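Local coordinates for EAL domain protein (Vibrio cholerae serotype O1, PDB 6IJ2), which hydrolyses the cyclic dinucleotides c-di-GMP and cGAMP as a standalone EAL-domain phosphodiesterase, here holding the linear dinucleotide 5'-pGpG and calcium ions, at residues A81-L86 against Y118-E123; N168-F173 against L208-L213; V178-G183 against K203-L208. The protein carries 1 engineered substitution. One frame throughout, in Å; residues are numbered along the deposited sequence.

Contact 1. Residues A81-L86 against Y118-E123; sequences ALAAKL and YQFPIE
Tyr118 lays its ring over Ala81 and packs its CB against Ala84 of helix 68-85, while Phe120, two residues further on, meets Ala83 of the same helix. The two aromatics stand on either side of Gln119, the C-prime residue (positive phi) of the Schellman motif that ends helix 109-117, in which Phe120 N bonds back to Ala115 O. The contact thus sets helix 68-85 against the loop that follows helix 109-117, on the outside of the TIM-barrel-like EAL fold.

The path of Tyr118 runs along the alanines. Its CB sits 3.8 Å from Ala84 CB, the methyl pointing at the loop. With CG anti to its own carbonyl carbon (chi1 -65°), the ring is carried across the last turns of helix 68-85. Its CD1 atom passes Ala84 CB at 4.1 Å, an oblique approach. Beyond this the ring covers Ala81, whose CA stands over its centre, 3.9 Å from the centroid and only 6° off the ring normal, a CH-pi contact with the face. Ala81 CB lies over that same face but nearer the hydroxyl end, at 3.7 Å from CE2. With only methyl groups at Ala81 and Ala84, the ring comes close to the helix backbone.

Phe120 turns toward the buried side. Its CE2 atom comes obliquely to Ala83 CB at 4.3 Å, a looser contact than those of Tyr118. Leu92 of strand 91-96 touches both Phe120 and Ala83, so this part of the interface rests on the barrel sheet, whereas Tyr118 is still partly exposed. At the far end of the tyrosine, CZ is 3.5 Å from Ala81 CB, and the hydroxyl OH is 3.6 Å from that same methyl carbon.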
loop_
_atom_site.group_PDB
_atom_site.type_symbol
_atom_site.label_atom_id
_atom_site.label_comp_id
_atom_site.label_asym_id
_atom_site.label_seq_id
_atom_site.Cartn_x
_atom_site.Cartn_y
_atom_site.Cartn_z
ATOM N N ALA A 81 -18.352 -2.258 27.088
ATOM C CA ALA A 81 -19.125 -2.847 28.182
ATOM C C ALA A 81 -18.558 -4.197 28.603
ATOM O O ALA A 81 -18.461 -4.488 29.803
ATOM C CB ALA A 81 -20.590 -2.990 27.774
ATOM N N LEU A 82 -18.180 -5.035 27.633
ATOM C CA LEU A 82 -17.623 -6.342 27.965
ATOM C C LEU A 82 -16.256 -6.205 28.607
ATOM O O LEU A 82 -15.948 -6.907 29.574
ATOM C CB LEU A 82 -17.515 -7.215 26.716
ATOM C CG LEU A 82 -18.533 -8.328 26.501
ATOM C CD1 LEU A 82 -18.304 -8.993 25.135
ATOM C CD2 LEU A 82 -18.488 -9.358 27.619
ATOM N N ALA A 83 -15.407 -5.341 28.049
ATOM C CA ALA A 83 -14.077 -5.154 28.617
ATOM C C ALA A 83 -14.166 -4.698 30.064
ATOM O O ALA A 83 -13.413 -5.171 30.925
ATOM C CB ALA A 83 -13.285 -4.151 27.780
ATOM N N ALA A 84 -15.101 -3.791 30.354
ATOM C CA ALA A 84 -15.342 -3.391 31.732
ATOM C C ALA A 84 -15.832 -4.572 32.556
ATOM O O ALA A 84 -15.297 -4.857 33.636
ATOM C CB ALA A 84 -16.352 -2.244 31.770
ATOM N N LYS A 85 -16.851 -5.276 32.051
ATOM C CA LYS A 85 -17.424 -6.406 32.778
ATOM C C LYS A 85 -16.368 -7.461 33.089
ATOM O O LYS A 85 -16.388 -8.075 34.169
ATOM C CB LYS A 85 -18.573 -7.006 31.968
ATOM C CG LYS A 85 -19.022 -8.385 32.416
ATOM C CD LYS A 85 -19.996 -8.994 31.416
ATOM C CE LYS A 85 -20.309 -10.443 31.760
ATOM N NZ LYS A 85 -19.094 -11.307 31.709
ATOM N N LEU A 86 -15.423 -7.662 32.166
ATOM C CA LEU A 86 -14.354 -8.645 32.299
ATOM C C LEU A 86 -13.165 -8.131 33.101
ATOM O O LEU A 86 -12.245 -8.909 33.367
ATOM C CB LEU A 86 -13.876 -9.094 30.907
ATOM C CG LEU A 86 -14.904 -9.871 30.085
ATOM C CD1 LEU A 86 -14.442 -10.005 28.622
ATOM C CD2 LEU A 86 -15.156 -11.238 30.683
ATOM N N TYR A 118 -19.000 3.192 31.934
ATOM C CA TYR A 118 -18.252 2.027 32.377
ATOM C C TYR A 118 -16.919 2.397 33.007
ATOM O O TYR A 118 -16.104 1.507 33.277
ATOM C CB TYR A 118 -18.050 1.066 31.197
ATOM C CG TYR A 118 -19.370 0.514 30.708
ATOM C CD1 TYR A 118 -20.062 -0.427 31.457
ATOM C CD2 TYR A 118 -19.942 0.958 29.522
ATOM C CE1 TYR A 118 -21.275 -0.924 31.039
ATOM C CE2 TYR A 118 -21.163 0.465 29.094
ATOM C CZ TYR A 118 -21.823 -0.478 29.860
ATOM O OH TYR A 118 -23.037 -0.987 29.455
ATOM N N GLN A 119 -16.681 3.692 33.239
ATOM C CA GLN A 119 -15.494 4.172 33.951
ATOM C C GLN A 119 -14.207 3.691 33.286
ATOM O O GLN A 119 -13.237 3.323 33.951
ATOM C CB GLN A 119 -15.559 3.764 35.427
ATOM C CG GLN A 119 -16.864 4.183 36.069
ATOM C CD GLN A 119 -17.144 3.486 37.388
ATOM O OE1 GLN A 119 -16.463 2.532 37.768
ATOM N NE2 GLN A 119 -18.163 3.953 38.086
ATOM N N PHE A 120 -14.197 3.708 31.950
ATOM C CA PHE A 120 -13.065 3.272 31.146
ATOM C C PHE A 120 -12.429 4.496 30.504
ATOM O O PHE A 120 -13.090 5.168 29.699
ATOM C CB PHE A 120 -13.526 2.283 30.075
ATOM C CG PHE A 120 -12.437 1.364 29.572
ATOM C CD1 PHE A 120 -11.577 1.762 28.557
ATOM C CD2 PHE A 120 -12.302 0.085 30.093
ATOM C CE1 PHE A 120 -10.579 0.917 28.105
ATOM C CE2 PHE A 120 -11.316 -0.762 29.644
ATOM C CZ PHE A 120 -10.456 -0.348 28.631
ATOM N N PRO A 121 -11.186 4.839 30.833
ATOM C CA PRO A 121 -10.589 6.073 30.298
ATOM C C PRO A 121 -10.449 6.066 28.778
ATOM O O PRO A 121 -10.061 5.066 28.169
ATOM C CB PRO A 121 -9.215 6.125 30.975
ATOM C CG PRO A 121 -8.969 4.733 31.481
ATOM C CD PRO A 121 -10.314 4.186 31.823
ATOM N N ILE A 122 -10.746 7.226 28.180
ATOM C CA ILE A 122 -10.589 7.421 26.735
ATOM C C ILE A 122 -9.167 7.098 26.308
ATOM O O ILE A 122 -8.928 6.556 25.222
ATOM C CB ILE A 122 -10.982 8.867 26.364
ATOM C CG1 ILE A 122 -12.472 9.100 26.631
ATOM C CG2 ILE A 122 -10.630 9.200 24.924
ATOM C CD1 ILE A 122 -13.370 8.198 25.831
ATOM N N GLU A 123 -8.201 7.412 27.170
ATOM C CA GLU A 123 -6.795 7.200 26.870
ATOM C C GLU A 123 -6.425 5.722 26.818
ATOM O O GLU A 123 -5.357 5.376 26.286
ATOM C CB GLU A 123 -5.942 7.945 27.909
ATOM C CG GLU A 123 -6.588 8.105 29.287
ATOM C CD GLU A 123 -7.668 9.189 29.339
ATOM O OE1 GLU A 123 -7.419 10.325 28.885
ATOM O OE2 GLU A 123 -8.781 8.884 29.807
#

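Contact 2. Residues N168-F173 against L208-L213; sequences NLLADF and LNIQPL
This is a small contact between apolar side chains, with no hydrogen bond across it, in which Leu170 of helix 166-170 packs on Leu208 and Ile210 in the turn that leads into strand 211-214. Leu170 carries the whole of one side and uses two parts of itself. Its CD2 branch crosses the end of Ile210 at a slant, 3.5 Å from Ile210 CD1, tighter than an ordinary van der Waals pair of carbons. Ile210 reaches it with an extended arm, CD1 lying anti to CA (chi2 171°). Closer to the backbone, Leu170 CB lies 4.1 Å from Leu208 CD1, and the same methyl is equally near the carbonyl oxygen of Leu170, which is hydrogen-bonded to the side chain of Gln174.

Between the two contacting residues of the second segment stands Asn209, whose positive phi makes the Schellman turn that ends helix 192-207 and swings the chain into its next strand. In the TIM-barrel-like EAL fold this brings helix 166-170 of the outer layer against the turn that enters strand 211-214. That strand runs parallel to strand 177-180, and Val178 of this neighbour touches both Leu170 and Ile210. Ile157 and Phe160 of strand 154-160 also touch Leu170.

Past Leu170 the chain turns tightly, with Leu169 O accepting from both Asp172 N (2.9 Å) and Phe173 N (3.1 Å). On the dimer side, Leu208 packs on Val193 of the second subunit, and Asp172 OD1 forms a salt bridge with Arg194 of that subunit.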
loop_
_atom_site.group_PDB
_atom_site.type_symbol
_atom_site.label_atom_id
_atom_site.label_comp_id
_atom_site.label_asym_id
_atom_site.label_seq_id
_atom_site.Cartn_x
_atom_site.Cartn_y
_atom_site.Cartn_z
ATOM N N ASN A 168 1.216 5.643 1.905
ATOM C CA ASN A 168 0.395 6.774 1.488
ATOM C C ASN A 168 -0.186 7.498 2.700
ATOM O O ASN A 168 -0.296 8.730 2.715
ATOM C CB ASN A 168 -0.715 6.259 0.569
ATOM C CG ASN A 168 -1.508 7.365 -0.095
ATOM O OD1 ASN A 168 -1.006 8.459 -0.340
ATOM N ND2 ASN A 168 -2.763 7.070 -0.407
ATOM N N LEU A 169 -0.566 6.748 3.722
ATOM C CA LEU A 169 -1.112 7.370 4.925
ATOM C C LEU A 169 -0.012 8.034 5.743
ATOM O O LEU A 169 -0.109 9.222 6.084
ATOM C CB LEU A 169 -1.842 6.318 5.747
ATOM C CG LEU A 169 -3.027 5.666 5.028
ATOM C CD1 LEU A 169 -3.726 4.666 5.935
ATOM C CD2 LEU A 169 -4.001 6.732 4.560
ATOM N N LEU A 170 1.056 7.284 6.043
ATOM C CA LEU A 170 2.121 7.759 6.929
ATOM C C LEU A 170 2.797 9.021 6.421
ATOM O O LEU A 170 3.396 9.750 7.222
ATOM C CB LEU A 170 3.185 6.681 7.104
ATOM C CG LEU A 170 2.742 5.458 7.879
ATOM C CD1 LEU A 170 3.886 4.474 7.979
ATOM C CD2 LEU A 170 2.316 5.926 9.249
ATOM N N ALA A 171 2.747 9.278 5.112
ATOM C CA ALA A 171 3.360 10.487 4.569
ATOM C C ALA A 171 2.667 11.744 5.072
ATOM O O ALA A 171 3.301 12.799 5.189
ATOM C CB ALA A 171 3.349 10.451 3.034
ATOM N N ASP A 172 1.378 11.658 5.397
ATOM C CA ASP A 172 0.620 12.850 5.744
ATOM C C ASP A 172 0.139 12.899 7.190
ATOM O O ASP A 172 -0.228 13.981 7.655
ATOM C CB ASP A 172 -0.579 13.000 4.797
ATOM C CG ASP A 172 -0.162 13.433 3.397
ATOM O OD1 ASP A 172 0.664 14.367 3.291
ATOM O OD2 ASP A 172 -0.646 12.843 2.407
ATOM N N PHE A 173 0.128 11.777 7.906
ATOM C CA PHE A 173 -0.172 11.801 9.336
ATOM C C PHE A 173 0.423 10.565 9.990
ATOM O O PHE A 173 0.700 9.563 9.332
ATOM C CB PHE A 173 -1.683 11.872 9.610
ATOM C CG PHE A 173 -2.443 10.658 9.169
ATOM C CD1 PHE A 173 -2.898 10.551 7.855
ATOM C CD2 PHE A 173 -2.716 9.631 10.056
ATOM C CE1 PHE A 173 -3.608 9.443 7.448
ATOM C CE2 PHE A 173 -3.420 8.518 9.652
ATOM C CZ PHE A 173 -3.867 8.426 8.343
ATOM N N LEU A 208 9.543 8.262 12.537
ATOM C CA LEU A 208 8.243 8.911 12.615
ATOM C C LEU A 208 7.657 8.909 14.025
ATOM O O LEU A 208 6.517 9.349 14.202
ATOM C CB LEU A 208 7.258 8.226 11.660
ATOM C CG LEU A 208 7.597 8.165 10.173
ATOM C CD1 LEU A 208 6.332 7.930 9.353
ATOM C CD2 LEU A 208 8.307 9.419 9.726
ATOM N N ASN A 209 8.419 8.425 15.010
ATOM C CA ASN A 209 7.981 8.197 16.398
ATOM C C ASN A 209 6.686 7.384 16.461
ATOM O O ASN A 209 5.744 7.723 17.188
ATOM C CB ASN A 209 7.850 9.510 17.169
ATOM C CG ASN A 209 7.891 9.303 18.691
ATOM O OD1 ASN A 209 8.327 8.253 19.181
ATOM N ND2 ASN A 209 7.441 10.307 19.438
ATOM N N ILE A 210 6.657 6.273 15.714
ATOM C CA ILE A 210 5.523 5.348 15.687
ATOM C C ILE A 210 5.939 4.017 16.297
ATOM O O ILE A 210 7.019 3.497 16.002
ATOM C CB ILE A 210 4.999 5.116 14.256
ATOM C CG1 ILE A 210 4.394 6.389 13.680
ATOM C CG2 ILE A 210 3.962 4.011 14.262
ATOM C CD1 ILE A 210 4.069 6.255 12.204
ATOM N N GLN A 211 5.071 3.453 17.142
ATOM C CA GLN A 211 5.364 2.174 17.771
ATOM C C GLN A 211 4.874 1.023 16.902
ATOM O O GLN A 211 3.676 0.977 16.560
ATOM C CB GLN A 211 4.719 2.112 19.152
ATOM C CG GLN A 211 5.015 0.856 19.918
ATOM C CD GLN A 211 4.688 1.016 21.405
ATOM O OE1 GLN A 211 3.791 1.775 21.777
ATOM N NE2 GLN A 211 5.422 0.309 22.249
ATOM N N PRO A 212 5.737 0.075 16.537
ATOM C CA PRO A 212 5.300 -1.041 15.705
ATOM C C PRO A 212 4.650 -2.132 16.524
ATOM O O PRO A 212 4.918 -2.298 17.717
ATOM C CB PRO A 212 6.605 -1.544 15.076
ATOM C CG PRO A 212 7.614 -1.273 16.143
ATOM C CD PRO A 212 7.187 0.021 16.800
ATOM N N LEU A 213 3.780 -2.880 15.849
ATOM C CA LEU A 213 3.091 -4.023 16.431
ATOM C C LEU A 213 2.985 -5.093 15.356
ATOM O O LEU A 213 2.359 -4.862 14.320
ATOM C CB LEU A 213 1.699 -3.620 16.923
ATOM C CG LEU A 213 0.872 -4.558 17.805
ATOM C CD1 LEU A 213 -0.259 -3.766 18.446
ATOM C CD2 LEU A 213 0.300 -5.701 16.966
#

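Contact 3. Residues V178-G183 against K203-L208; sequences VKVDMG and KLFSDL. With nucleotides of chain B.
In the beta-alpha-beta crossover from strand 177-180 to its parallel neighbour 211-214, Phe205 of helix 192-207 packs on Val178 and Val180. These two valines face the helix layer of the TIM-barrel-like EAL fold. Val178 crosses the phenylalanine at about a right angle: its CB stands over one ring face, displaced toward the rim, and CG1 comes 3.8 Å from Phe205 CZ. Val180 approaches on a slant, with CG2 at 4.0 Å from Phe205 CE2. Its first torsion (chi1 179°) puts CG2, and not CG1, against the ring. Phe160 adds an edge-to-face ring contact to Phe205, so the ring is set among apolar groups.

Lys179, between the valines, points away from the helix; its NZ forms a salt bridge with Glu128, a calcium ligand, and a hydrogen bond with Gln235. The strand therefore has an apolar side under the helix and a charged side at the metal site.

After the strand, Asp181 is the N-cap of a short, weakly bonded helix. Its OD2 accepts from Gly183 N at 2.8 Å, the bond bent to 151° and arriving from above the carboxylate plane. This turn presents Met182 to the bound nucleotide. The methionine is extended beyond CG (chi2 178°), which carries its sulfur to 3.7 Å from C2 of G1 of chain B, and its methyl CE lies 3.6 Å from the exocyclic N2 of that guanine.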
loop_
_atom_site.group_PDB
_atom_site.type_symbol
_atom_site.label_atom_id
_atom_site.label_comp_id
_atom_site.label_asym_id
_atom_site.label_seq_id
_atom_site.Cartn_x
_atom_site.Cartn_y
_atom_site.Cartn_z
ATOM N N VAL A 178 1.558 1.451 14.477
ATOM C CA VAL A 178 1.321 0.877 13.151
ATOM C C VAL A 178 1.349 -0.633 13.316
ATOM O O VAL A 178 2.341 -1.187 13.808
ATOM C CB VAL A 178 2.340 1.358 12.106
ATOM C CG1 VAL A 178 2.231 0.518 10.830
ATOM C CG2 VAL A 178 2.033 2.775 11.712
ATOM N N LYS A 179 0.236 -1.290 12.974
ATOM C CA LYS A 179 0.146 -2.746 13.027
ATOM C C LYS A 179 0.616 -3.315 11.700
ATOM O O LYS A 179 0.139 -2.895 10.645
ATOM C CB LYS A 179 -1.287 -3.200 13.322
ATOM C CG LYS A 179 -1.752 -2.681 14.672
ATOM C CD LYS A 179 -2.313 -3.790 15.575
ATOM C CE LYS A 179 -3.687 -4.131 15.238
ATOM N NZ LYS A 179 -4.311 -5.149 16.165
ATOM N N VAL A 180 1.553 -4.257 11.749
ATOM C CA VAL A 180 2.150 -4.807 10.529
ATOM C C VAL A 180 1.431 -6.096 10.181
ATOM O O VAL A 180 1.397 -7.038 10.986
ATOM C CB VAL A 180 3.659 -5.037 10.690
ATOM C CG1 VAL A 180 4.229 -5.646 9.392
ATOM C CG2 VAL A 180 4.348 -3.724 10.998
ATOM N N ASP A 181 0.903 -6.147 8.954
ATOM C CA ASP A 181 0.092 -7.269 8.507
ATOM C C ASP A 181 0.872 -8.573 8.613
ATOM O O ASP A 181 2.081 -8.618 8.373
ATOM C CB ASP A 181 -0.342 -7.046 7.057
ATOM C CG ASP A 181 -1.219 -8.156 6.539
ATOM O OD1 ASP A 181 -2.402 -8.196 6.909
ATOM O OD2 ASP A 181 -0.728 -8.999 5.770
ATOM N N MET A 182 0.160 -9.655 8.924
ATOM C CA MET A 182 0.831 -10.935 9.120
ATOM C C MET A 182 1.529 -11.423 7.859
ATOM O O MET A 182 2.486 -12.202 7.953
ATOM C CB MET A 182 -0.157 -11.996 9.594
ATOM C CG MET A 182 -1.206 -12.398 8.606
ATOM S SD MET A 182 -2.214 -13.691 9.360
ATOM C CE MET A 182 -2.697 -14.569 7.884
ATOM N N GLY A 183 1.075 -10.984 6.688
ATOM C CA GLY A 183 1.718 -11.415 5.459
ATOM C C GLY A 183 3.182 -11.027 5.398
ATOM O O GLY A 183 3.998 -11.763 4.836
ATOM N N LYS A 203 13.062 1.058 11.047
ATOM C CA LYS A 203 13.802 2.313 11.082
ATOM C C LYS A 203 12.915 3.481 10.677
ATOM O O LYS A 203 12.970 4.556 11.282
ATOM C CB LYS A 203 15.037 2.213 10.172
ATOM C CG LYS A 203 15.986 1.069 10.570
ATOM C CD LYS A 203 17.070 0.794 9.529
ATOM C CE LYS A 203 18.161 1.820 9.600
ATOM N NZ LYS A 203 18.844 1.786 10.923
ATOM N N LEU A 204 12.094 3.293 9.645
ATOM C CA LEU A 204 11.126 4.317 9.284
ATOM C C LEU A 204 10.168 4.621 10.442
ATOM O O LEU A 204 9.898 5.785 10.744
ATOM C CB LEU A 204 10.357 3.878 8.036
ATOM C CG LEU A 204 9.172 4.778 7.705
ATOM C CD1 LEU A 204 9.647 6.211 7.566
ATOM C CD2 LEU A 204 8.517 4.292 6.424
ATOM N N PHE A 205 9.624 3.588 11.085
ATOM C CA PHE A 205 8.678 3.823 12.184
ATOM C C PHE A 205 9.319 4.615 13.318
ATOM O O PHE A 205 8.700 5.524 13.882
ATOM C CB PHE A 205 8.144 2.500 12.721
ATOM C CG PHE A 205 7.367 1.705 11.715
ATOM C CD1 PHE A 205 6.657 2.330 10.707
ATOM C CD2 PHE A 205 7.361 0.321 11.776
ATOM C CE1 PHE A 205 5.935 1.588 9.775
ATOM C CE2 PHE A 205 6.650 -0.429 10.857
ATOM C CZ PHE A 205 5.939 0.206 9.845
ATOM N N SER A 206 10.562 4.291 13.659
ATOM C CA SER A 206 11.259 5.048 14.694
ATOM C C SER A 206 11.424 6.512 14.295
ATOM O O SER A 206 11.187 7.416 15.108
ATOM C CB SER A 206 12.620 4.417 14.978
ATOM O OG SER A 206 13.261 5.088 16.055
ATOM N N ASP A 207 11.808 6.765 13.032
ATOM C CA ASP A 207 11.978 8.134 12.557
ATOM C C ASP A 207 10.688 8.929 12.670
ATOM O O ASP A 207 10.726 10.150 12.844
ATOM C CB ASP A 207 12.436 8.139 11.089
ATOM C CG ASP A 207 13.869 7.653 10.899
ATOM O OD1 ASP A 207 14.570 7.387 11.898
ATOM O OD2 ASP A 207 14.298 7.538 9.729
ATOM N N LEU A 208 9.543 8.262 12.537
ATOM C CA LEU A 208 8.243 8.911 12.615
ATOM C C LEU A 208 7.657 8.909 14.025
ATOM O O LEU A 208 6.517 9.349 14.202
ATOM C CB LEU A 208 7.258 8.226 11.660
ATOM C CG LEU A 208 7.597 8.165 10.173
ATOM C CD1 LEU A 208 6.332 7.930 9.353
ATOM C CD2 LEU A 208 8.307 9.419 9.726
ATOM O OP3 G B 1 -6.043 -7.067 10.967
ATOM P P G B 1 -7.453 -7.346 10.905
ATOM O OP1 G B 1 -8.158 -6.691 11.963
ATOM O OP2 G B 1 -7.843 -7.049 9.567
ATOM O "O5'" G B 1 -7.504 -8.908 11.078
ATOM C "C5'" G B 1 -7.921 -9.514 12.297
ATOM C "C4'" G B 1 -8.192 -10.982 12.073
ATOM O "O4'" G B 1 -6.960 -11.720 12.191
ATOM C "C3'" G B 1 -9.172 -11.650 13.045
ATOM O "O3'" G B 1 -10.156 -12.429 12.396
ATOM C "C2'" G B 1 -8.278 -12.577 13.856
ATOM O "O2'" G B 1 -8.865 -13.770 14.286
ATOM C "C1'" G B 1 -7.209 -12.929 12.837
ATOM N N9 G B 1 -5.970 -13.388 13.447
ATOM C C8 G B 1 -5.422 -12.959 14.629
ATOM N N7 G B 1 -4.297 -13.548 14.914
ATOM C C5 G B 1 -4.084 -14.409 13.851
ATOM C C6 G B 1 -3.018 -15.308 13.599
ATOM O O6 G B 1 -2.033 -15.538 14.287
ATOM N N1 G B 1 -3.201 -15.998 12.409
ATOM C C2 G B 1 -4.267 -15.833 11.566
ATOM N N2 G B 1 -4.256 -16.572 10.461
ATOM N N3 G B 1 -5.258 -14.988 11.781
ATOM C C4 G B 1 -5.103 -14.312 12.934
#

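Contacts 2 and 3 form one continuous region, their centres 7 Å apart and Leu208 common to both. Two probable backbone hydrogen bonds tie them, Leu213 O to Val180 N at 2.8 Å and Ile210 N to Phe205 O at 2.8 Å, and Ile210 CG2 packs on Val178 CG2. Both also touch the second subunit. Contact 1 lies apart, its centre 27 Å from that of contact 2 and 28 Å from that of contact 3, and no other protein chain of the assembly touches it. The side chains of Leu170 and Val180 are about 9 and 8 Å from bound calcium ions; contact 3 touches the nucleotide, whereas the nearest atoms of contacts 2 and 1 are about 9 and 11 Å from it.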